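Local coordinates for putative uncharacterized protein (Pseudomonas phage 201phi2-1, PDB 3R4V), which is of unknown function in its own right but belongs to the phage tubulin-like proteins and carries a bound guanosine-5'-diphosphate, at residues 141-152 against 206-214; 184-194 against 245-253. One frame throughout, in Å; residues are numbered along the deposited sequence.

Contact 1: 141-152 against 206-214; sequences AVNKHLPIVVNY and PQVCELHIE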
loop_
_atom_site.group_PDB
_atom_site.type_symbol
_atom_site.label_atom_id
_atom_site.label_comp_id
_atom_site.label_asym_id
_atom_site.label_seq_id
_atom_site.Cartn_x
_atom_site.Cartn_y
_atom_site.Cartn_z
ATOM N N ALA A 141 11.969 -4.838 -4.174
ATOM C CA ALA A 141 12.000 -6.236 -3.752
ATOM C C ALA A 141 13.294 -6.899 -4.235
ATOM O O ALA A 141 13.993 -7.569 -3.464
ATOM C CB ALA A 141 10.793 -6.987 -4.267
ATOM N N VAL A 142 13.618 -6.690 -5.505
ATOM C CA VAL A 142 14.878 -7.203 -6.062
ATOM C C VAL A 142 16.152 -6.600 -5.434
ATOM O O VAL A 142 17.057 -7.328 -5.015
ATOM C CB VAL A 142 14.917 -6.992 -7.583
ATOM C CG1 VAL A 142 16.268 -7.445 -8.153
ATOM C CG2 VAL A 142 13.785 -7.745 -8.214
ATOM N N ASN A 143 16.233 -5.276 -5.388
ATOM C CA ASN A 143 17.426 -4.603 -4.879
ATOM C C ASN A 143 17.703 -4.930 -3.410
ATOM O O ASN A 143 18.854 -5.073 -3.015
ATOM C CB ASN A 143 17.311 -3.083 -5.049
ATOM C CG ASN A 143 17.390 -2.645 -6.502
ATOM O OD1 ASN A 143 17.588 -3.460 -7.404
ATOM N ND2 ASN A 143 17.210 -1.350 -6.733
ATOM N N LYS A 144 16.649 -5.060 -2.611
ATOM C CA LYS A 144 16.813 -5.307 -1.179
ATOM C C LYS A 144 16.712 -6.796 -0.865
ATOM O O LYS A 144 16.899 -7.212 0.279
ATOM C CB LYS A 144 15.753 -4.550 -0.377
ATOM C CG LYS A 144 15.635 -3.064 -0.703
ATOM C CD LYS A 144 16.855 -2.298 -0.293
ATOM C CE LYS A 144 16.584 -0.795 -0.280
ATOM N NZ LYS A 144 17.847 -0.025 -0.166
ATOM N N HIS A 145 16.448 -7.585 -1.897
ATOM C CA HIS A 145 16.237 -9.019 -1.761
ATOM C C HIS A 145 15.249 -9.317 -0.632
ATOM O O HIS A 145 15.585 -9.949 0.360
ATOM C CB HIS A 145 17.571 -9.752 -1.527
ATOM C CG HIS A 145 17.511 -11.200 -1.893
ATOM N ND1 HIS A 145 17.726 -11.650 -3.179
ATOM C CD2 HIS A 145 17.194 -12.291 -1.158
ATOM C CE1 HIS A 145 17.573 -12.962 -3.212
ATOM N NE2 HIS A 145 17.252 -13.375 -1.999
ATOM N N LEU A 146 14.016 -8.848 -0.787
ATOM C CA LEU A 146 13.031 -9.000 0.261
ATOM C C LEU A 146 11.668 -8.986 -0.407
ATOM O O LEU A 146 11.473 -8.204 -1.333
ATOM C CB LEU A 146 13.129 -7.793 1.195
ATOM C CG LEU A 146 12.110 -7.724 2.313
ATOM C CD1 LEU A 146 12.481 -8.778 3.341
ATOM C CD2 LEU A 146 12.042 -6.326 2.951
ATOM N N PRO A 147 10.737 -9.844 0.044
ATOM C CA PRO A 147 9.382 -9.731 -0.521
ATOM C C PRO A 147 8.780 -8.398 -0.120
ATOM O O PRO A 147 8.930 -7.957 1.022
ATOM C CB PRO A 147 8.607 -10.862 0.159
ATOM C CG PRO A 147 9.698 -11.828 0.634
ATOM C CD PRO A 147 10.837 -10.946 1.015
ATOM N N ILE A 148 8.115 -7.750 -1.068
ATOM C CA ILE A 148 7.392 -6.533 -0.748
ATOM C C ILE A 148 5.922 -6.875 -0.827
ATOM O O ILE A 148 5.368 -7.078 -1.911
ATOM C CB ILE A 148 7.767 -5.382 -1.702
ATOM C CG1 ILE A 148 9.260 -5.024 -1.548
ATOM C CG2 ILE A 148 6.831 -4.179 -1.470
ATOM C CD1 ILE A 148 9.670 -4.426 -0.190
ATOM N N VAL A 149 5.308 -7.009 0.345
ATOM C CA VAL A 149 4.019 -7.673 0.480
ATOM C C VAL A 149 2.962 -6.606 0.600
ATOM O O VAL A 149 3.004 -5.800 1.514
ATOM C CB VAL A 149 4.023 -8.545 1.761
ATOM C CG1 VAL A 149 2.678 -9.168 2.015
ATOM C CG2 VAL A 149 5.098 -9.634 1.643
ATOM N N VAL A 150 2.020 -6.609 -0.333
ATOM C CA VAL A 150 1.018 -5.555 -0.374
ATOM C C VAL A 150 -0.391 -6.104 -0.490
ATOM O O VAL A 150 -0.647 -7.087 -1.173
ATOM C CB VAL A 150 1.273 -4.572 -1.540
ATOM C CG1 VAL A 150 2.759 -4.157 -1.584
ATOM C CG2 VAL A 150 0.844 -5.165 -2.860
ATOM N N ASN A 151 -1.312 -5.448 0.199
ATOM C CA ASN A 151 -2.724 -5.683 -0.001
ATOM C C ASN A 151 -3.146 -4.633 -1.011
ATOM O O ASN A 151 -3.076 -3.426 -0.732
ATOM C CB ASN A 151 -3.469 -5.488 1.314
ATOM C CG ASN A 151 -4.950 -5.784 1.192
ATOM O OD1 ASN A 151 -5.774 -4.873 1.086
ATOM N ND2 ASN A 151 -5.298 -7.063 1.201
ATOM N N TYR A 152 -3.539 -5.098 -2.188
ATOM C CA TYR A 152 -3.846 -4.220 -3.309
ATOM C C TYR A 152 -5.348 -3.981 -3.374
ATOM O O TYR A 152 -6.126 -4.928 -3.361
ATOM C CB TYR A 152 -3.373 -4.848 -4.621
ATOM C CG TYR A 152 -3.840 -4.082 -5.845
ATOM C CD1 TYR A 152 -3.209 -2.897 -6.227
ATOM C CD2 TYR A 152 -4.923 -4.530 -6.599
ATOM C CE1 TYR A 152 -3.640 -2.190 -7.352
ATOM C CE2 TYR A 152 -5.357 -3.832 -7.725
ATOM C CZ TYR A 152 -4.716 -2.656 -8.085
ATOM O OH TYR A 152 -5.146 -1.961 -9.196
ATOM N N PRO A 206 12.500 -13.031 -4.243
ATOM C CA PRO A 206 11.839 -11.860 -3.662
ATOM C C PRO A 206 11.226 -10.997 -4.759
ATOM O O PRO A 206 11.880 -10.709 -5.763
ATOM C CB PRO A 206 12.986 -11.113 -2.985
ATOM C CG PRO A 206 14.187 -11.473 -3.783
ATOM C CD PRO A 206 13.969 -12.893 -4.245
ATOM N N GLN A 207 9.982 -10.575 -4.553
ATOM C CA GLN A 207 9.264 -9.824 -5.574
ATOM C C GLN A 207 8.039 -9.225 -4.904
ATOM O O GLN A 207 7.806 -9.482 -3.720
ATOM C CB GLN A 207 8.869 -10.756 -6.732
ATOM C CG GLN A 207 8.046 -11.974 -6.305
ATOM C CD GLN A 207 7.752 -13.001 -7.424
ATOM O OE1 GLN A 207 7.014 -13.953 -7.199
ATOM N NE2 GLN A 207 8.335 -12.812 -8.614
ATOM N N VAL A 208 7.261 -8.437 -5.642
ATOM C CA VAL A 208 6.000 -7.936 -5.102
ATOM C C VAL A 208 5.042 -9.112 -4.913
ATOM O O VAL A 208 4.825 -9.896 -5.841
ATOM C CB VAL A 208 5.345 -6.889 -5.999
ATOM C CG1 VAL A 208 3.984 -6.487 -5.420
ATOM C CG2 VAL A 208 6.220 -5.657 -6.083
ATOM N N CYS A 209 4.508 -9.232 -3.696
ATOM C CA CYS A 209 3.563 -10.268 -3.338
ATOM C C CYS A 209 2.276 -9.613 -2.878
ATOM O O CYS A 209 2.295 -8.469 -2.444
ATOM C CB CYS A 209 4.104 -11.070 -2.158
ATOM S SG CYS A 209 5.595 -11.979 -2.542
ATOM N N GLU A 210 1.167 -10.346 -2.945
ATOM C CA GLU A 210 -0.081 -9.851 -2.374
ATOM C C GLU A 210 -0.359 -10.462 -1.015
ATOM O O GLU A 210 -0.075 -11.627 -0.774
ATOM C CB GLU A 210 -1.265 -10.193 -3.250
ATOM C CG GLU A 210 -1.484 -9.351 -4.489
ATOM C CD GLU A 210 -2.778 -9.770 -5.192
ATOM O OE1 GLU A 210 -3.843 -9.195 -4.878
ATOM O OE2 GLU A 210 -2.751 -10.702 -6.031
ATOM N N LEU A 211 -0.958 -9.661 -0.150
ATOM C CA LEU A 211 -1.474 -10.111 1.126
ATOM C C LEU A 211 -2.976 -10.245 0.976
ATOM O O LEU A 211 -3.651 -9.309 0.547
ATOM C CB LEU A 211 -1.176 -9.064 2.189
ATOM C CG LEU A 211 -1.831 -9.255 3.561
ATOM C CD1 LEU A 211 -1.467 -10.620 4.151
ATOM C CD2 LEU A 211 -1.492 -8.149 4.516
ATOM N N HIS A 212 -3.497 -11.405 1.348
ATOM C CA HIS A 212 -4.944 -11.640 1.315
ATOM C C HIS A 212 -5.379 -11.864 2.739
ATOM O O HIS A 212 -4.774 -12.663 3.450
ATOM C CB HIS A 212 -5.271 -12.884 0.490
ATOM C CG HIS A 212 -4.775 -12.818 -0.918
ATOM N ND1 HIS A 212 -5.566 -12.409 -1.966
ATOM C CD2 HIS A 212 -3.562 -13.107 -1.448
ATOM C CE1 HIS A 212 -4.866 -12.458 -3.087
ATOM N NE2 HIS A 212 -3.644 -12.870 -2.798
ATOM N N ILE A 213 -6.426 -11.159 3.158
ATOM C CA ILE A 213 -6.872 -11.238 4.545
ATOM C C ILE A 213 -8.294 -11.782 4.555
ATOM O O ILE A 213 -9.232 -11.095 4.150
ATOM C CB ILE A 213 -6.817 -9.850 5.247
ATOM C CG1 ILE A 213 -5.388 -9.279 5.219
ATOM C CG2 ILE A 213 -7.333 -9.968 6.683
ATOM C CD1 ILE A 213 -5.311 -7.803 5.597
ATOM N N GLU A 214 -8.453 -13.030 4.997
ATOM C CA GLU A 214 -9.723 -13.719 4.831
ATOM C C GLU A 214 -10.229 -14.167 6.183
ATOM O O GLU A 214 -9.438 -14.416 7.093
ATOM C CB GLU A 214 -9.544 -14.952 3.938
ATOM C CG GLU A 214 -8.837 -14.663 2.627
ATOM C CD GLU A 214 -9.610 -13.724 1.744
ATOM O OE1 GLU A 214 -10.842 -13.597 1.936
ATOM O OE2 GLU A 214 -8.980 -13.094 0.866
HETATM O O HOH W 1 -7.917 -9.173 1.256
HETATM O O HOH W 2 -4.072 -7.884 -2.347
#
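Pro206 points CG into one face of the His145 imidazole, almost over its centre (3.7 Å from CG to the ring centroid), a CH-pi contact. His145 has positive phi and is the C-prime residue of a Schellman motif ending helix 124-144, a turn that brings its ring to the proline. The same proline ring presses CB on Leu146 N, an N-H already held by Ala141 O, and the methyl of Ala141 rests on the backbone of Gln207.

Beyond this turn the chains run as parallel strands, joining the nucleotide-bearing part of the sheet to the C-terminal domain of the tubulin-like fold. Ile148 N binds Gln207 O, Cys209 N binds Ile148 O at 2.9 Å, Val150 N binds Cys209 O and Leu211 N binds Val150 O. On one face Val149 splits its methyls: CG1 crosses to Leu211 CB at 3.9 Å, while CG2 sits near Cys209 CB, with Ile269 of strand 264-270 packed on both Val149 and Cys209. On the other face Val150 CG2 looks toward Val208 CG1 at 4.3 Å, and Leu137 of helix 124-144 lies on Val208 and Ile148.

Asn151 continues the pairing with its side chain. It turns CG to the side away from its own backbone N (chi1 -177°), which brings ND2 to Leu211 O at 2.9 Å, the carbonyl oxygen lying 18° out of the amide plane; OD1 goes to Lys171 NZ. A water accepts the N-H of Tyr152 and donates to Glu210 OE1 and, over a longer 3.3 Å, to Leu211 O.

Where the parallel ladder stops, an amide and a water thus take over the backbone's polar groups, and the amide, gripped at both ND2 and OD1, has its rotation fixed.

Contact 2: 184-194 against 245-253; sequences GRLDVHDVANW and PIYRKVGIM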
loop_
_atom_site.group_PDB
_atom_site.type_symbol
_atom_site.label_atom_id
_atom_site.label_comp_id
_atom_site.label_asym_id
_atom_site.label_seq_id
_atom_site.Cartn_x
_atom_site.Cartn_y
_atom_site.Cartn_z
ATOM N N GLY A 184 -1.533 -16.906 21.706
ATOM C CA GLY A 184 -0.828 -18.122 22.051
ATOM C C GLY A 184 -0.112 -18.696 20.844
ATOM O O GLY A 184 -0.645 -18.671 19.731
ATOM N N ARG A 185 1.100 -19.203 21.067
ATOM C CA ARG A 185 1.880 -19.886 20.032
ATOM C C ARG A 185 2.537 -18.961 19.003
ATOM O O ARG A 185 3.362 -19.408 18.211
ATOM C CB ARG A 185 1.030 -20.949 19.329
ATOM C CG ARG A 185 0.681 -22.124 20.232
ATOM C CD ARG A 185 -0.552 -22.872 19.766
ATOM N NE ARG A 185 -0.391 -23.453 18.438
ATOM C CZ ARG A 185 -1.329 -24.169 17.826
ATOM N NH1 ARG A 185 -2.492 -24.394 18.430
ATOM N NH2 ARG A 185 -1.103 -24.661 16.613
ATOM N N LEU A 186 2.189 -17.678 19.019
ATOM C CA LEU A 186 2.666 -16.766 17.976
ATOM C C LEU A 186 3.710 -15.762 18.473
ATOM O O LEU A 186 3.428 -14.905 19.317
ATOM C CB LEU A 186 1.495 -16.036 17.319
ATOM C CG LEU A 186 1.834 -15.338 16.004
ATOM C CD1 LEU A 186 2.093 -16.370 14.910
ATOM C CD2 LEU A 186 0.722 -14.389 15.597
ATOM N N ASP A 187 4.896 -15.868 17.880
ATOM C CA ASP A 187 6.093 -15.122 18.237
ATOM C C ASP A 187 6.267 -13.888 17.352
ATOM O O ASP A 187 5.654 -13.784 16.286
ATOM C CB ASP A 187 7.292 -16.042 17.997
ATOM C CG ASP A 187 8.354 -15.903 19.042
ATOM O OD1 ASP A 187 8.599 -14.766 19.493
ATOM O OD2 ASP A 187 8.950 -16.938 19.410
ATOM N N VAL A 188 7.119 -12.957 17.774
ATOM C CA VAL A 188 7.536 -11.887 16.878
ATOM C C VAL A 188 8.345 -12.488 15.733
ATOM O O VAL A 188 8.300 -12.006 14.597
ATOM C CB VAL A 188 8.391 -10.823 17.584
ATOM C CG1 VAL A 188 8.953 -9.848 16.560
ATOM C CG2 VAL A 188 7.573 -10.081 18.615
ATOM N N HIS A 189 9.083 -13.549 16.039
ATOM C CA HIS A 189 9.883 -14.224 15.030
ATOM C C HIS A 189 9.015 -14.992 14.040
ATOM O O HIS A 189 9.366 -15.111 12.867
ATOM C CB HIS A 189 10.913 -15.140 15.689
ATOM C CG HIS A 189 11.853 -14.415 16.600
ATOM N ND1 HIS A 189 11.798 -14.529 17.972
ATOM C CD2 HIS A 189 12.854 -13.542 16.335
ATOM C CE1 HIS A 189 12.736 -13.771 18.512
ATOM N NE2 HIS A 189 13.390 -13.160 17.540
ATOM N N ASP A 190 7.878 -15.498 14.509
ATOM C CA ASP A 190 6.933 -16.177 13.632
ATOM C C ASP A 190 6.394 -15.200 12.592
ATOM O O ASP A 190 6.347 -15.510 11.408
ATOM C CB ASP A 190 5.779 -16.775 14.435
ATOM C CG ASP A 190 6.221 -17.911 15.339
ATOM O OD1 ASP A 190 7.193 -18.615 14.988
ATOM O OD2 ASP A 190 5.592 -18.105 16.401
ATOM N N VAL A 191 5.997 -14.014 13.044
ATOM C CA VAL A 191 5.514 -12.979 12.132
ATOM C C VAL A 191 6.603 -12.561 11.148
ATOM O O VAL A 191 6.348 -12.467 9.945
ATOM C CB VAL A 191 4.980 -11.751 12.892
ATOM C CG1 VAL A 191 4.686 -10.600 11.931
ATOM C CG2 VAL A 191 3.733 -12.131 13.693
ATOM N N ALA A 192 7.817 -12.341 11.651
ATOM C CA ALA A 192 8.933 -11.932 10.792
ATOM C C ALA A 192 9.168 -12.957 9.692
ATOM O O ALA A 192 9.305 -12.605 8.521
ATOM C CB ALA A 192 10.215 -11.714 11.610
ATOM N N ASN A 193 9.196 -14.233 10.061
ATOM C CA ASN A 193 9.462 -15.275 9.076
ATOM C C ASN A 193 8.297 -15.582 8.139
ATOM O O ASN A 193 8.488 -16.233 7.107
ATOM C CB ASN A 193 9.980 -16.538 9.746
ATOM C CG ASN A 193 11.397 -16.369 10.248
ATOM O OD1 ASN A 193 12.291 -15.962 9.494
ATOM N ND2 ASN A 193 11.605 -16.635 11.526
ATOM N N TRP A 194 7.104 -15.118 8.501
ATOM C CA TRP A 194 5.957 -15.194 7.616
ATOM C C TRP A 194 6.116 -14.205 6.475
ATOM O O TRP A 194 5.959 -14.564 5.312
ATOM C CB TRP A 194 4.663 -14.896 8.388
ATOM C CG TRP A 194 3.472 -14.518 7.553
ATOM C CD1 TRP A 194 2.799 -15.310 6.669
ATOM C CD2 TRP A 194 2.800 -13.252 7.552
ATOM N NE1 TRP A 194 1.744 -14.609 6.112
ATOM C CE2 TRP A 194 1.728 -13.343 6.639
ATOM C CE3 TRP A 194 3.007 -12.048 8.232
ATOM C CZ2 TRP A 194 0.865 -12.274 6.385
ATOM C CZ3 TRP A 194 2.148 -10.984 7.985
ATOM C CH2 TRP A 194 1.092 -11.103 7.072
ATOM N N PRO A 245 0.756 -23.940 1.392
ATOM C CA PRO A 245 1.823 -22.938 1.460
ATOM C C PRO A 245 3.155 -23.564 1.851
ATOM O O PRO A 245 3.188 -24.661 2.415
ATOM C CB PRO A 245 1.351 -22.012 2.576
ATOM C CG PRO A 245 0.535 -22.885 3.453
ATOM C CD PRO A 245 -0.169 -23.837 2.533
ATOM N N ILE A 246 4.236 -22.863 1.534
ATOM C CA ILE A 246 5.580 -23.257 1.908
ATOM C C ILE A 246 5.817 -23.012 3.388
ATOM O O ILE A 246 6.547 -23.754 4.045
ATOM C CB ILE A 246 6.624 -22.454 1.116
ATOM C CG1 ILE A 246 6.531 -22.780 -0.374
ATOM C CG2 ILE A 246 8.025 -22.713 1.661
ATOM C CD1 ILE A 246 6.607 -24.262 -0.665
ATOM N N TYR A 247 5.207 -21.955 3.910
ATOM C CA TYR A 247 5.359 -21.608 5.316
ATOM C C TYR A 247 3.972 -21.431 5.907
ATOM O O TYR A 247 3.114 -20.815 5.296
ATOM C CB TYR A 247 6.177 -20.316 5.461
ATOM C CG TYR A 247 6.273 -19.795 6.883
ATOM C CD1 TYR A 247 7.355 -20.123 7.699
ATOM C CD2 TYR A 247 5.290 -18.964 7.405
ATOM C CE1 TYR A 247 7.447 -19.647 8.993
ATOM C CE2 TYR A 247 5.369 -18.484 8.703
ATOM C CZ TYR A 247 6.453 -18.823 9.488
ATOM O OH TYR A 247 6.539 -18.345 10.776
ATOM N N ARG A 248 3.751 -21.986 7.093
ATOM C CA ARG A 248 2.446 -21.941 7.742
ATOM C C ARG A 248 2.620 -21.789 9.253
ATOM O O ARG A 248 3.433 -22.505 9.839
ATOM C CB ARG A 248 1.704 -23.246 7.433
ATOM C CG ARG A 248 0.570 -23.594 8.376
ATOM C CD ARG A 248 0.354 -25.109 8.448
ATOM N NE ARG A 248 0.239 -25.737 7.133
ATOM C CZ ARG A 248 -0.873 -25.747 6.403
ATOM N NH1 ARG A 248 -1.967 -25.153 6.856
ATOM N NH2 ARG A 248 -0.890 -26.345 5.219
ATOM N N LYS A 249 1.857 -20.890 9.873
ATOM C CA LYS A 249 1.858 -20.738 11.332
ATOM C C LYS A 249 0.462 -20.420 11.849
ATOM O O LYS A 249 -0.349 -19.816 11.151
ATOM C CB LYS A 249 2.819 -19.634 11.785
ATOM C CG LYS A 249 4.240 -20.091 12.008
ATOM C CD LYS A 249 4.387 -20.861 13.309
ATOM C CE LYS A 249 5.680 -21.665 13.307
ATOM N NZ LYS A 249 6.822 -20.870 12.759
ATOM N N VAL A 250 0.201 -20.814 13.086
ATOM C CA VAL A 250 -1.094 -20.564 13.712
ATOM C C VAL A 250 -0.943 -19.876 15.070
ATOM O O VAL A 250 -0.041 -20.196 15.843
ATOM C CB VAL A 250 -1.891 -21.872 13.875
ATOM C CG1 VAL A 250 -3.173 -21.640 14.691
ATOM C CG2 VAL A 250 -2.219 -22.456 12.514
ATOM N N GLY A 251 -1.821 -18.916 15.345
ATOM C CA GLY A 251 -1.896 -18.294 16.657
ATOM C C GLY A 251 -3.282 -18.447 17.262
ATOM O O GLY A 251 -4.283 -18.469 16.542
ATOM N N ILE A 252 -3.353 -18.559 18.585
ATOM C CA ILE A 252 -4.644 -18.681 19.259
ATOM C C ILE A 252 -5.018 -17.373 19.926
ATOM O O ILE A 252 -4.299 -16.887 20.797
ATOM C CB ILE A 252 -4.644 -19.813 20.298
ATOM C CG1 ILE A 252 -4.229 -21.117 19.618
ATOM C CG2 ILE A 252 -6.011 -19.932 20.968
ATOM C CD1 ILE A 252 -4.942 -21.365 18.313
ATOM N N MET A 253 -6.131 -16.792 19.491
ATOM C CA MET A 253 -6.588 -15.516 20.021
ATOM C C MET A 253 -7.298 -15.703 21.350
ATOM O O MET A 253 -7.799 -16.788 21.659
ATOM C CB MET A 253 -7.510 -14.807 19.027
ATOM C CG MET A 253 -6.850 -14.486 17.708
ATOM S SD MET A 253 -7.943 -13.569 16.615
ATOM C CE MET A 253 -8.994 -14.905 16.033
#
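Strand 247-252, the outermost on its side of the mixed sheet, in the C-terminal tubulin-like part, meets helix 188-195 and the loop before it; the helical segment 188-194 and the strand run roughly antiparallel at 147°. At the loop end a single antiparallel bridge, a hydrogen-bonded pair, ties Gly184 to Ile252: Gly184 N reaches Ile252 O and Ile252 N reaches Gly184 O, both at 2.9 Å. Arg185 then lies alongside Val250, pointing the same way, with Val250 CG1 over one face of the guanidinium toward its rim, 4.1 Å above its plane. Ile252 CG1 comes to Arg185 NH1 at 3.9 Å, and the charge itself is answered by Glu239 through NH2. Leu186 sets its CB against Gly251 CA.

Farther along, Asp190 works in two directions. Its OD2 takes Asp187 N at 2.8 Å, tying the N-cap residue to the first turn of the helix, while OD1 forms a salt bridge with Lys249 NZ at 3.2 Å, the ammonium standing above the carboxylate plane. Lys249 is folded at chi2 (-76°) and chi4, which lets NZ also bond Tyr247 OH.

The Tyr247 ring packs against the C-terminal turn of segment 188-194: the carbonyl of Asn193 sits over one ring face, with O 3.9 Å above its centre, and CE2 packs on Trp194 CB at 3.7 Å. The indole of Trp194 leads on toward Leu230 and Leu178.

The nearby ammonium would probably favour the charged form of Asp190. A salt bridge and a phenol-ammonium bond thus join the Tyr247 and Trp194 packing in holding this helix to the strand.

How the contacts relate
Contact 1 lies deep in the fold, nearer its centre; contact 2 lies at the surface, with centres about 17 Å apart. Both reach the same mixed sheet, contact 1 by an inner pair of parallel strands and contact 2 at its outermost strand. Their segments alternate along the chain, strand 208-214 being the next element after helix 188-195, and they touch where Leu211 CD1 packs on Trp194 CZ2 at 3.6 Å. The chemistry follows the location: repeated backbone bonds and aliphatic faces in contact 1, against one isolated bridge, a salt bridge and aromatic packing in contact 2, where the charged groups of Arg185, Asp190 and Lys249 take part.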